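Local coordinates for protein amidase, hydantoinase/carbamoylase family (Burkholderia ambifaria, PDB 5TP4) that probably hydrolyses N-carbamoyl-L-amino acids to free amino acids, as a zinc-dependent amidase of the peptidase M20 family, at residues 66-71 with 185-190; 72-77 with 128-133; 147-152 with 368-373. One frame throughout, in Å; residues are numbered along the deposited sequence.

Interaction 1 of 3, residues 66-71 with 185-190. With EDO (1,2-ethanediol), chain S.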
loop_
_atom_site.group_PDB
_atom_site.type_symbol
_atom_site.label_atom_id
_atom_site.label_comp_id
_atom_site.label_asym_id
_atom_site.label_seq_id
_atom_site.Cartn_x
_atom_site.Cartn_y
_atom_site.Cartn_z
ATOM N N SER B 66 6.263 46.121 -11.578
ATOM C CA SER B 66 4.827 46.187 -11.351
ATOM C C SER B 66 4.317 44.770 -11.124
ATOM O O SER B 66 4.983 43.790 -11.474
ATOM C CB SER B 66 4.094 46.826 -12.543
ATOM O OG SER B 66 4.156 45.989 -13.698
ATOM N N VAL B 67 3.114 44.677 -10.542
ATOM C CA VAL B 67 2.380 43.420 -10.429
ATOM C C VAL B 67 1.061 43.557 -11.173
ATOM O O VAL B 67 0.490 44.650 -11.277
ATOM C CB VAL B 67 2.099 42.994 -8.967
ATOM C CG1 VAL B 67 3.368 42.474 -8.292
ATOM C CG2 VAL B 67 1.503 44.135 -8.176
ATOM N N ASP B 68 0.591 42.435 -11.728
ATOM C CA ASP B 68 -0.736 42.413 -12.332
ATOM C C ASP B 68 -1.761 41.975 -11.291
ATOM O O ASP B 68 -1.438 41.793 -10.110
ATOM C CB ASP B 68 -0.757 41.543 -13.589
ATOM C CG ASP B 68 -0.570 40.045 -13.314
ATOM O OD1 ASP B 68 -0.710 39.585 -12.154
ATOM O OD2 ASP B 68 -0.263 39.335 -14.297
ATOM N N ALA B 69 -3.014 41.777 -11.739
ATOM C CA ALA B 69 -4.151 41.547 -10.849
ATOM C C ALA B 69 -4.120 40.194 -10.150
ATOM O O ALA B 69 -4.942 39.976 -9.245
ATOM C CB ALA B 69 -5.473 41.696 -11.618
ATOM N N VAL B 70 -3.183 39.308 -10.493
ATOM C CA VAL B 70 -3.011 38.062 -9.751
ATOM C C VAL B 70 -1.614 37.990 -9.122
ATOM O O VAL B 70 -1.164 36.928 -8.673
ATOM C CB VAL B 70 -3.330 36.839 -10.638
ATOM C CG1 VAL B 70 -2.208 36.524 -11.625
ATOM C CG2 VAL B 70 -3.668 35.610 -9.787
ATOM N N GLY B 71 -0.930 39.129 -9.021
ATOM C CA GLY B 71 0.341 39.139 -8.314
ATOM C C GLY B 71 1.543 38.751 -9.141
ATOM O O GLY B 71 2.653 38.684 -8.588
ATOM N N ARG B 185 -3.722 45.935 -13.056
ATOM C CA ARG B 185 -3.680 45.654 -14.489
ATOM C C ARG B 185 -4.135 44.223 -14.768
ATOM O O ARG B 185 -3.684 43.291 -14.109
ATOM C CB ARG B 185 -2.252 45.863 -15.003
ATOM C CG ARG B 185 -2.050 45.589 -16.478
ATOM C CD ARG B 185 -0.611 45.884 -16.933
ATOM N NE ARG B 185 0.341 44.840 -16.549
ATOM C CZ ARG B 185 1.301 44.988 -15.635
ATOM N NH1 ARG B 185 1.442 46.144 -15.001
ATOM N NH2 ARG B 185 2.131 43.982 -15.362
ATOM N N ALA B 186 -5.040 44.049 -15.732
ATOM C CA ALA B 186 -5.496 42.703 -16.060
ATOM C C ALA B 186 -4.318 41.859 -16.540
ATOM O O ALA B 186 -3.493 42.343 -17.327
ATOM C CB ALA B 186 -6.566 42.753 -17.157
ATOM N N PRO B 187 -4.200 40.600 -16.103
ATOM C CA PRO B 187 -3.072 39.776 -16.563
ATOM C C PRO B 187 -3.162 39.476 -18.050
ATOM O O PRO B 187 -4.245 39.341 -18.620
ATOM C CB PRO B 187 -3.192 38.492 -15.732
ATOM C CG PRO B 187 -4.042 38.895 -14.526
ATOM C CD PRO B 187 -4.999 39.914 -15.071
ATOM N N GLY B 188 -1.999 39.404 -18.679
ATOM C CA GLY B 188 -1.893 39.117 -20.097
ATOM C C GLY B 188 -1.119 40.195 -20.816
ATOM O O GLY B 188 -0.553 41.112 -20.211
ATOM N N GLY B 189 -1.083 40.073 -22.131
ATOM C CA GLY B 189 -0.413 41.065 -22.941
ATOM C C GLY B 189 0.517 40.415 -23.939
ATOM O O GLY B 189 0.863 39.235 -23.786
ATOM N N ALA B 190 0.938 41.187 -24.941
ATOM C CA ALA B 190 1.730 40.651 -26.040
ATOM C C ALA B 190 3.116 40.272 -25.561
ATOM O O ALA B 190 3.726 40.982 -24.752
ATOM C CB ALA B 190 1.844 41.674 -27.166
HETATM C C1 EDO S . 2.963 41.090 -21.242
HETATM O O1 EDO S . 3.000 42.268 -22.056
HETATM C C2 EDO S . 4.230 41.035 -20.409
HETATM O O2 EDO S . 4.223 42.152 -19.509
HETATM O O HOH W 1 -0.914 46.718 -11.916
HETATM O O HOH W 2 0.224 40.312 -16.771
#
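Arg185 lays its guanidinium edge against the hydroxyl of Ser66, while Pro187, two residues on, packs against the Asx turn and type I beta turn with which strand 64-67 runs on toward strand 73-77. The contact illustrates how a loop without regular structure, here the one leading to strand 193-199, can be fastened to a beta hairpin. NH1 of Arg185 donates to OG of Ser66 over 3.0 Å, and the hydroxyl lies near the guanidinium plane; NH2 adds a weak second bond to the same oxygen. Extended as far as CD, the arginine chain bends at chi3 (77°) and turns the guanidinium back to the strand, where one of its faces lies over CA of Asp68. One step along, the backbone N of Ala69 donates to O of Arg185 at 2.9 Å, with the C=O...N angle at 157°.

Pro187 crosses Asp68 at about a right angle, its CB 3.4 Å from OD2 of Asp68. The proline's CD meets CB of Ala69, and its CG reaches CG1 of Val70. The Asp68 carboxylate itself serves its own turn: OD1 accepts from N of Val70, approached from above the carboxylate plane, and from N of Asn72. Two waters complete the seam, one linking Val67 O to Arg185 N; the other donates to Asp68 OD2 at 2.7 Å and accepts from Gly188 N.

Interaction 2 of 3, residues 72-77 with 128-133. With EDO (1,2-ethanediol), chain U; EDO (1,2-ethanediol), chain S.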
loop_
_atom_site.group_PDB
_atom_site.type_symbol
_atom_site.label_atom_id
_atom_site.label_comp_id
_atom_site.label_asym_id
_atom_site.label_seq_id
_atom_site.Cartn_x
_atom_site.Cartn_y
_atom_site.Cartn_z
ATOM N N ASN B 72 1.378 38.470 -10.433
ATOM C CA ASN B 72 2.555 38.162 -11.246
ATOM C C ASN B 72 3.454 39.389 -11.231
ATOM O O ASN B 72 2.970 40.516 -11.376
ATOM C CB ASN B 72 2.174 37.808 -12.677
ATOM C CG ASN B 72 1.398 36.494 -12.794
ATOM O OD1 ASN B 72 1.708 35.508 -12.131
ATOM N ND2 ASN B 72 0.396 36.477 -13.683
ATOM N N LEU B 73 4.749 39.181 -10.992
ATOM C CA LEU B 73 5.705 40.258 -10.720
ATOM C C LEU B 73 6.586 40.457 -11.947
ATOM O O LEU B 73 7.322 39.543 -12.334
ATOM C CB LEU B 73 6.556 39.907 -9.492
ATOM C CG LEU B 73 7.571 40.913 -8.924
ATOM C CD1 LEU B 73 6.946 42.283 -8.602
ATOM C CD2 LEU B 73 8.167 40.323 -7.648
ATOM N N PHE B 74 6.515 41.649 -12.554
ATOM C CA PHE B 74 7.203 41.965 -13.802
ATOM C C PHE B 74 8.202 43.088 -13.620
ATOM O O PHE B 74 7.858 44.143 -13.095
ATOM C CB PHE B 74 6.214 42.432 -14.866
ATOM C CG PHE B 74 5.313 41.343 -15.337
ATOM C CD1 PHE B 74 4.110 41.104 -14.679
ATOM C CD2 PHE B 74 5.669 40.552 -16.424
ATOM C CE1 PHE B 74 3.282 40.088 -15.116
ATOM C CE2 PHE B 74 4.825 39.534 -16.871
ATOM C CZ PHE B 74 3.646 39.292 -16.200
ATOM N N ALA B 75 9.413 42.888 -14.106
ATOM C CA ALA B 75 10.416 43.950 -14.159
ATOM C C ALA B 75 10.705 44.246 -15.626
ATOM O O ALA B 75 10.904 43.320 -16.427
ATOM C CB ALA B 75 11.704 43.535 -13.439
ATOM N N ARG B 76 10.738 45.529 -15.982
ATOM C CA ARG B 76 10.791 45.951 -17.376
ATOM C C ARG B 76 12.077 46.702 -17.679
ATOM O O ARG B 76 12.456 47.616 -16.943
ATOM C CB ARG B 76 9.596 46.847 -17.684
ATOM C CG ARG B 76 9.664 47.594 -19.012
ATOM C CD ARG B 76 9.324 46.729 -20.198
ATOM N NE ARG B 76 9.185 47.592 -21.374
ATOM C CZ ARG B 76 8.341 47.383 -22.374
ATOM N NH1 ARG B 76 7.550 46.313 -22.373
ATOM N NH2 ARG B 76 8.314 48.247 -23.382
ATOM N N ARG B 77 12.736 46.323 -18.781
ATOM C CA ARG B 77 13.862 47.064 -19.344
ATOM C C ARG B 77 13.521 47.411 -20.788
ATOM O O ARG B 77 13.556 46.535 -21.655
ATOM C CB ARG B 77 15.151 46.238 -19.295
ATOM C CG ARG B 77 16.401 46.988 -19.752
ATOM C CD ARG B 77 17.611 46.064 -19.588
ATOM N NE ARG B 77 18.898 46.766 -19.561
ATOM C CZ ARG B 77 19.659 47.006 -20.626
ATOM N NH1 ARG B 77 19.250 46.660 -21.846
ATOM N NH2 ARG B 77 20.836 47.600 -20.466
ATOM N N PRO B 128 12.032 45.187 -26.090
ATOM C CA PRO B 128 12.212 45.272 -24.634
ATOM C C PRO B 128 12.374 43.894 -24.006
ATOM O O PRO B 128 11.969 42.871 -24.559
ATOM C CB PRO B 128 10.923 45.945 -24.161
ATOM C CG PRO B 128 9.902 45.583 -25.243
ATOM C CD PRO B 128 10.686 45.621 -26.525
ATOM N N LEU B 129 12.999 43.878 -22.823
ATOM C CA LEU B 129 13.112 42.688 -21.990
ATOM C C LEU B 129 12.231 42.848 -20.763
ATOM O O LEU B 129 12.089 43.952 -20.228
ATOM C CB LEU B 129 14.563 42.445 -21.518
ATOM C CG LEU B 129 15.658 42.301 -22.571
ATOM C CD1 LEU B 129 16.973 41.761 -21.922
ATOM C CD2 LEU B 129 15.192 41.359 -23.628
ATOM N N GLU B 130 11.654 41.735 -20.309
ATOM C CA GLU B 130 10.970 41.732 -19.023
ATOM C C GLU B 130 11.377 40.474 -18.286
ATOM O O GLU B 130 11.606 39.431 -18.910
ATOM C CB GLU B 130 9.449 41.805 -19.182
ATOM C CG GLU B 130 8.989 43.214 -19.627
ATOM C CD GLU B 130 7.479 43.348 -19.746
ATOM O OE1 GLU B 130 6.767 42.505 -19.167
ATOM O OE2 GLU B 130 7.005 44.301 -20.397
ATOM N N ILE B 131 11.508 40.585 -16.977
ATOM C CA ILE B 131 11.734 39.429 -16.122
ATOM C C ILE B 131 10.456 39.238 -15.317
ATOM O O ILE B 131 9.867 40.220 -14.846
ATOM C CB ILE B 131 12.933 39.625 -15.173
ATOM C CG1 ILE B 131 14.163 40.135 -15.893
ATOM C CG2 ILE B 131 13.243 38.340 -14.431
ATOM C CD1 ILE B 131 15.109 40.710 -14.848
ATOM N N VAL B 132 10.014 37.985 -15.168
ATOM C CA VAL B 132 8.776 37.717 -14.446
ATOM C C VAL B 132 8.973 36.601 -13.420
ATOM O O VAL B 132 9.684 35.612 -13.661
ATOM C CB VAL B 132 7.609 37.398 -15.423
ATOM C CG1 VAL B 132 7.943 36.214 -16.338
ATOM C CG2 VAL B 132 6.306 37.171 -14.680
ATOM N N SER B 133 8.394 36.804 -12.240
ATOM C CA SER B 133 8.198 35.736 -11.278
ATOM C C SER B 133 6.688 35.505 -11.193
ATOM O O SER B 133 5.950 36.392 -10.757
ATOM C CB SER B 133 8.806 36.120 -9.920
ATOM O OG SER B 133 8.438 35.184 -8.918
HETATM C C1 EDO U . 14.692 51.261 -18.389
HETATM O O1 EDO U . 15.491 50.068 -18.382
HETATM C C2 EDO U . 13.379 50.966 -17.688
HETATM O O2 EDO U . 12.540 50.327 -18.649
HETATM C C1 EDO S . 2.963 41.090 -21.242
HETATM O O1 EDO S . 3.000 42.268 -22.056
HETATM C C2 EDO S . 4.230 41.035 -20.409
HETATM O O2 EDO S . 4.223 42.152 -19.509
#
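Strands 73-77 and 129-133 run antiparallel, their directions 164° apart and their axes 4.6 Å apart at closest approach. Leu73 with Ser133, Ala75 with Ile131 and Arg77 with Leu129 are the hydrogen-bonded pairs, each joined by two backbone bonds; Phe74 with Val132 and Arg76 with Glu130 are the non-hydrogen-bonded pairs between them. There CA of Val132 approaches O of Leu73 to 3.1 Å, a CA-H...O contact.

Within the mixed sheet of this zinc-binding M20 domain, strand 129-133 also pairs in parallel with strand 87-91, making it the seam between an antiparallel edge and the parallel centre.

On the face carrying Phe74, Arg76, Glu130 and Val132, CG2 of Val132 sits over the Phe74 ring in a CH-pi contact, 3.8 Å from the centroid. Arg76 bends at chi2 (78°), carrying its guanidinium across to Glu130: NH1 donates to OE2 at 2.9 Å, in the guanidinium plane and on the anti lone pair, in a salt bridge. Pro128 CB lies over the centre of one guanidinium face, 3.5 Å from CZ of Arg76, while NE makes a second salt bridge with Asp78. The other carboxylate oxygen, OE1 of Glu130, accepts from O2 of a 1,2-ethanediol at 2.6 Å.

Interaction 3 of 3, residues 147-152 with 368-373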
loop_
_atom_site.group_PDB
_atom_site.type_symbol
_atom_site.label_atom_id
_atom_site.label_comp_id
_atom_site.label_asym_id
_atom_site.label_seq_id
_atom_site.Cartn_x
_atom_site.Cartn_y
_atom_site.Cartn_z
ATOM N N LEU B 147 -0.406 28.591 -11.325
ATOM C CA LEU B 147 -1.628 29.388 -11.268
ATOM C C LEU B 147 -1.439 30.739 -11.955
ATOM O O LEU B 147 -2.267 31.154 -12.773
ATOM C CB LEU B 147 -2.033 29.560 -9.794
ATOM C CG LEU B 147 -3.311 30.346 -9.487
ATOM C CD1 LEU B 147 -3.842 29.930 -8.092
ATOM C CD2 LEU B 147 -3.074 31.863 -9.546
ATOM N N GLY B 148 -0.354 31.441 -11.630
ATOM C CA GLY B 148 -0.147 32.773 -12.187
ATOM C C GLY B 148 0.041 32.757 -13.699
ATOM O O GLY B 148 -0.525 33.588 -14.411
ATOM N N SER B 149 0.847 31.824 -14.210
ATOM C CA SER B 149 1.015 31.767 -15.659
ATOM C C SER B 149 -0.239 31.237 -16.347
ATOM O O SER B 149 -0.558 31.679 -17.456
ATOM C CB SER B 149 2.241 30.909 -16.024
ATOM O OG SER B 149 2.156 29.632 -15.409
ATOM N N ALA B 150 -0.981 30.319 -15.713
ATOM C CA ALA B 150 -2.273 29.912 -16.283
ATOM C C ALA B 150 -3.236 31.093 -16.408
ATOM O O ALA B 150 -3.986 31.187 -17.391
ATOM C CB ALA B 150 -2.909 28.805 -15.432
ATOM N N VAL B 151 -3.255 31.998 -15.420
ATOM C CA VAL B 151 -4.116 33.179 -15.539
ATOM C C VAL B 151 -3.597 34.100 -16.637
ATOM O O VAL B 151 -4.369 34.600 -17.459
ATOM C CB VAL B 151 -4.241 33.916 -14.187
ATOM C CG1 VAL B 151 -5.028 35.241 -14.346
ATOM C CG2 VAL B 151 -4.968 33.025 -13.181
ATOM N N PHE B 152 -2.278 34.309 -16.691
ATOM C CA PHE B 152 -1.684 35.134 -17.746
ATOM C C PHE B 152 -2.051 34.638 -19.144
ATOM O O PHE B 152 -2.369 35.446 -20.041
ATOM C CB PHE B 152 -0.164 35.166 -17.577
ATOM C CG PHE B 152 0.535 36.038 -18.579
ATOM C CD1 PHE B 152 0.774 37.369 -18.307
ATOM C CD2 PHE B 152 1.001 35.497 -19.788
ATOM C CE1 PHE B 152 1.446 38.174 -19.236
ATOM C CE2 PHE B 152 1.674 36.301 -20.714
ATOM C CZ PHE B 152 1.889 37.622 -20.437
ATOM N N ALA B 368 6.844 27.685 -18.073
ATOM C CA ALA B 368 7.082 27.593 -19.516
ATOM C C ALA B 368 6.076 26.695 -20.229
ATOM O O ALA B 368 5.753 26.948 -21.393
ATOM C CB ALA B 368 8.492 27.080 -19.800
ATOM N N ILE B 369 5.594 25.636 -19.565
ATOM C CA ILE B 369 4.609 24.743 -20.190
ATOM C C ILE B 369 3.352 25.512 -20.586
ATOM O O ILE B 369 2.802 25.352 -21.701
ATOM C CB ILE B 369 4.264 23.585 -19.235
ATOM C CG1 ILE B 369 5.490 22.718 -18.998
ATOM C CG2 ILE B 369 3.095 22.768 -19.832
ATOM C CD1 ILE B 369 6.041 22.067 -20.253
ATOM N N LEU B 370 2.852 26.339 -19.661
ATOM C CA LEU B 370 1.667 27.145 -19.936
ATOM C C LEU B 370 1.960 28.196 -20.997
ATOM O O LEU B 370 1.136 28.426 -21.889
ATOM C CB LEU B 370 1.177 27.826 -18.657
ATOM C CG LEU B 370 0.365 27.029 -17.624
ATOM C CD1 LEU B 370 -1.036 26.753 -18.111
ATOM C CD2 LEU B 370 1.080 25.708 -17.182
ATOM N N LEU B 371 3.118 28.851 -20.908
ATOM C CA LEU B 371 3.439 29.905 -21.875
ATOM C C LEU B 371 3.557 29.343 -23.285
ATOM O O LEU B 371 3.133 29.988 -24.253
ATOM C CB LEU B 371 4.736 30.622 -21.501
ATOM C CG LEU B 371 4.596 31.845 -20.577
ATOM C CD1 LEU B 371 3.928 33.059 -21.261
ATOM C CD2 LEU B 371 3.819 31.530 -19.284
ATOM N N ALA B 372 4.118 28.135 -23.420
ATOM C CA ALA B 372 4.389 27.566 -24.742
ATOM C C ALA B 372 3.127 27.352 -25.547
ATOM O O ALA B 372 3.195 27.282 -26.782
ATOM C CB ALA B 372 5.119 26.229 -24.612
ATOM N N ARG B 373 1.983 27.235 -24.881
ATOM C CA ARG B 373 0.733 27.050 -25.593
ATOM C C ARG B 373 0.209 28.348 -26.182
ATOM O O ARG B 373 -0.728 28.303 -26.984
ATOM C CB ARG B 373 -0.295 26.416 -24.668
ATOM C CG ARG B 373 0.138 25.014 -24.246
ATOM C CD ARG B 373 -0.747 24.446 -23.130
ATOM N NE ARG B 373 -0.225 23.147 -22.711
ATOM C CZ ARG B 373 -0.378 22.632 -21.497
ATOM N NH1 ARG B 373 -1.064 23.302 -20.568
ATOM N NH2 ARG B 373 0.162 21.446 -21.214
#
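Leu370 and Leu371 of helix 367-372 press against Ser149, Ala150 and Phe152 of helix 147-153. The two short helical segments run nearly parallel, 9° apart, with axes 8.8 Å from each other at closest approach; CA of Ala150 and CA of Leu370 come to 6.0 Å. They join two distant portions of the M20 catalytic domain, one following the zinc-site residues Glu137 and Glu138, the other leading to strand 377-382.

The van der Waals contacts form two groups. In the first, CD1 of Leu370 rests against the backbone and methyl of Ala150, 3.9 Å from CB of Ala150, the small residue letting the leucine branch approach the helix closely. In the second, Leu371 divides its two methyls: CD2 lies 3.7 Å from CB of Ser149, and CD1 meets the CD2-CE2 side of the Phe152 ring, 4.0 Å from CE2 of Phe152. Phe152 and Leu371 cross at about a right angle. With CG anti to the backbone N (chi1 -177°), Phe152 extends its ring to that methyl; Trp134 meets the same ring edge-to-face.

The polar element is the Ser149 hydroxyl. Its OG lies 3.8 Å from CB of Leu370, a van der Waals contact, yet it hydrogen-bonds OD1 of Asp367, the first residue of helix 367-372, with a weak bond to Met146 O besides.

Between the segments themselves, cohesion is therefore dispersive, built from methyl groups and the Phe152 ring, and the buried hydroxyl is satisfied by a carboxylate at the start of the partner helix, which would favour one relative placement of the two helices.

From the N terminus, strand 64-67 and its turn open interaction 1, which closes only at 185-190, after 113 intervening residues. Nested inside that long loop, interaction 2 pairs 72-77 with 128-133 and closes a shorter loop containing strand 87-91 and helix 105-121. Helix 147-153 then opens interaction 3 before interaction 1 has closed, so interactions 1 and 3 cross, whereas 2 and 3 follow in series; 368-373 completes interaction 3 after 215 residues. All three meet physically: Ser66 and Phe74 join neighbouring strands, Asn72 reaches Gly148, and Phe152 packs on Gly188 and Phe74. Together they tie the sheet edge, the 185-190 loop and two helices near the zinc site.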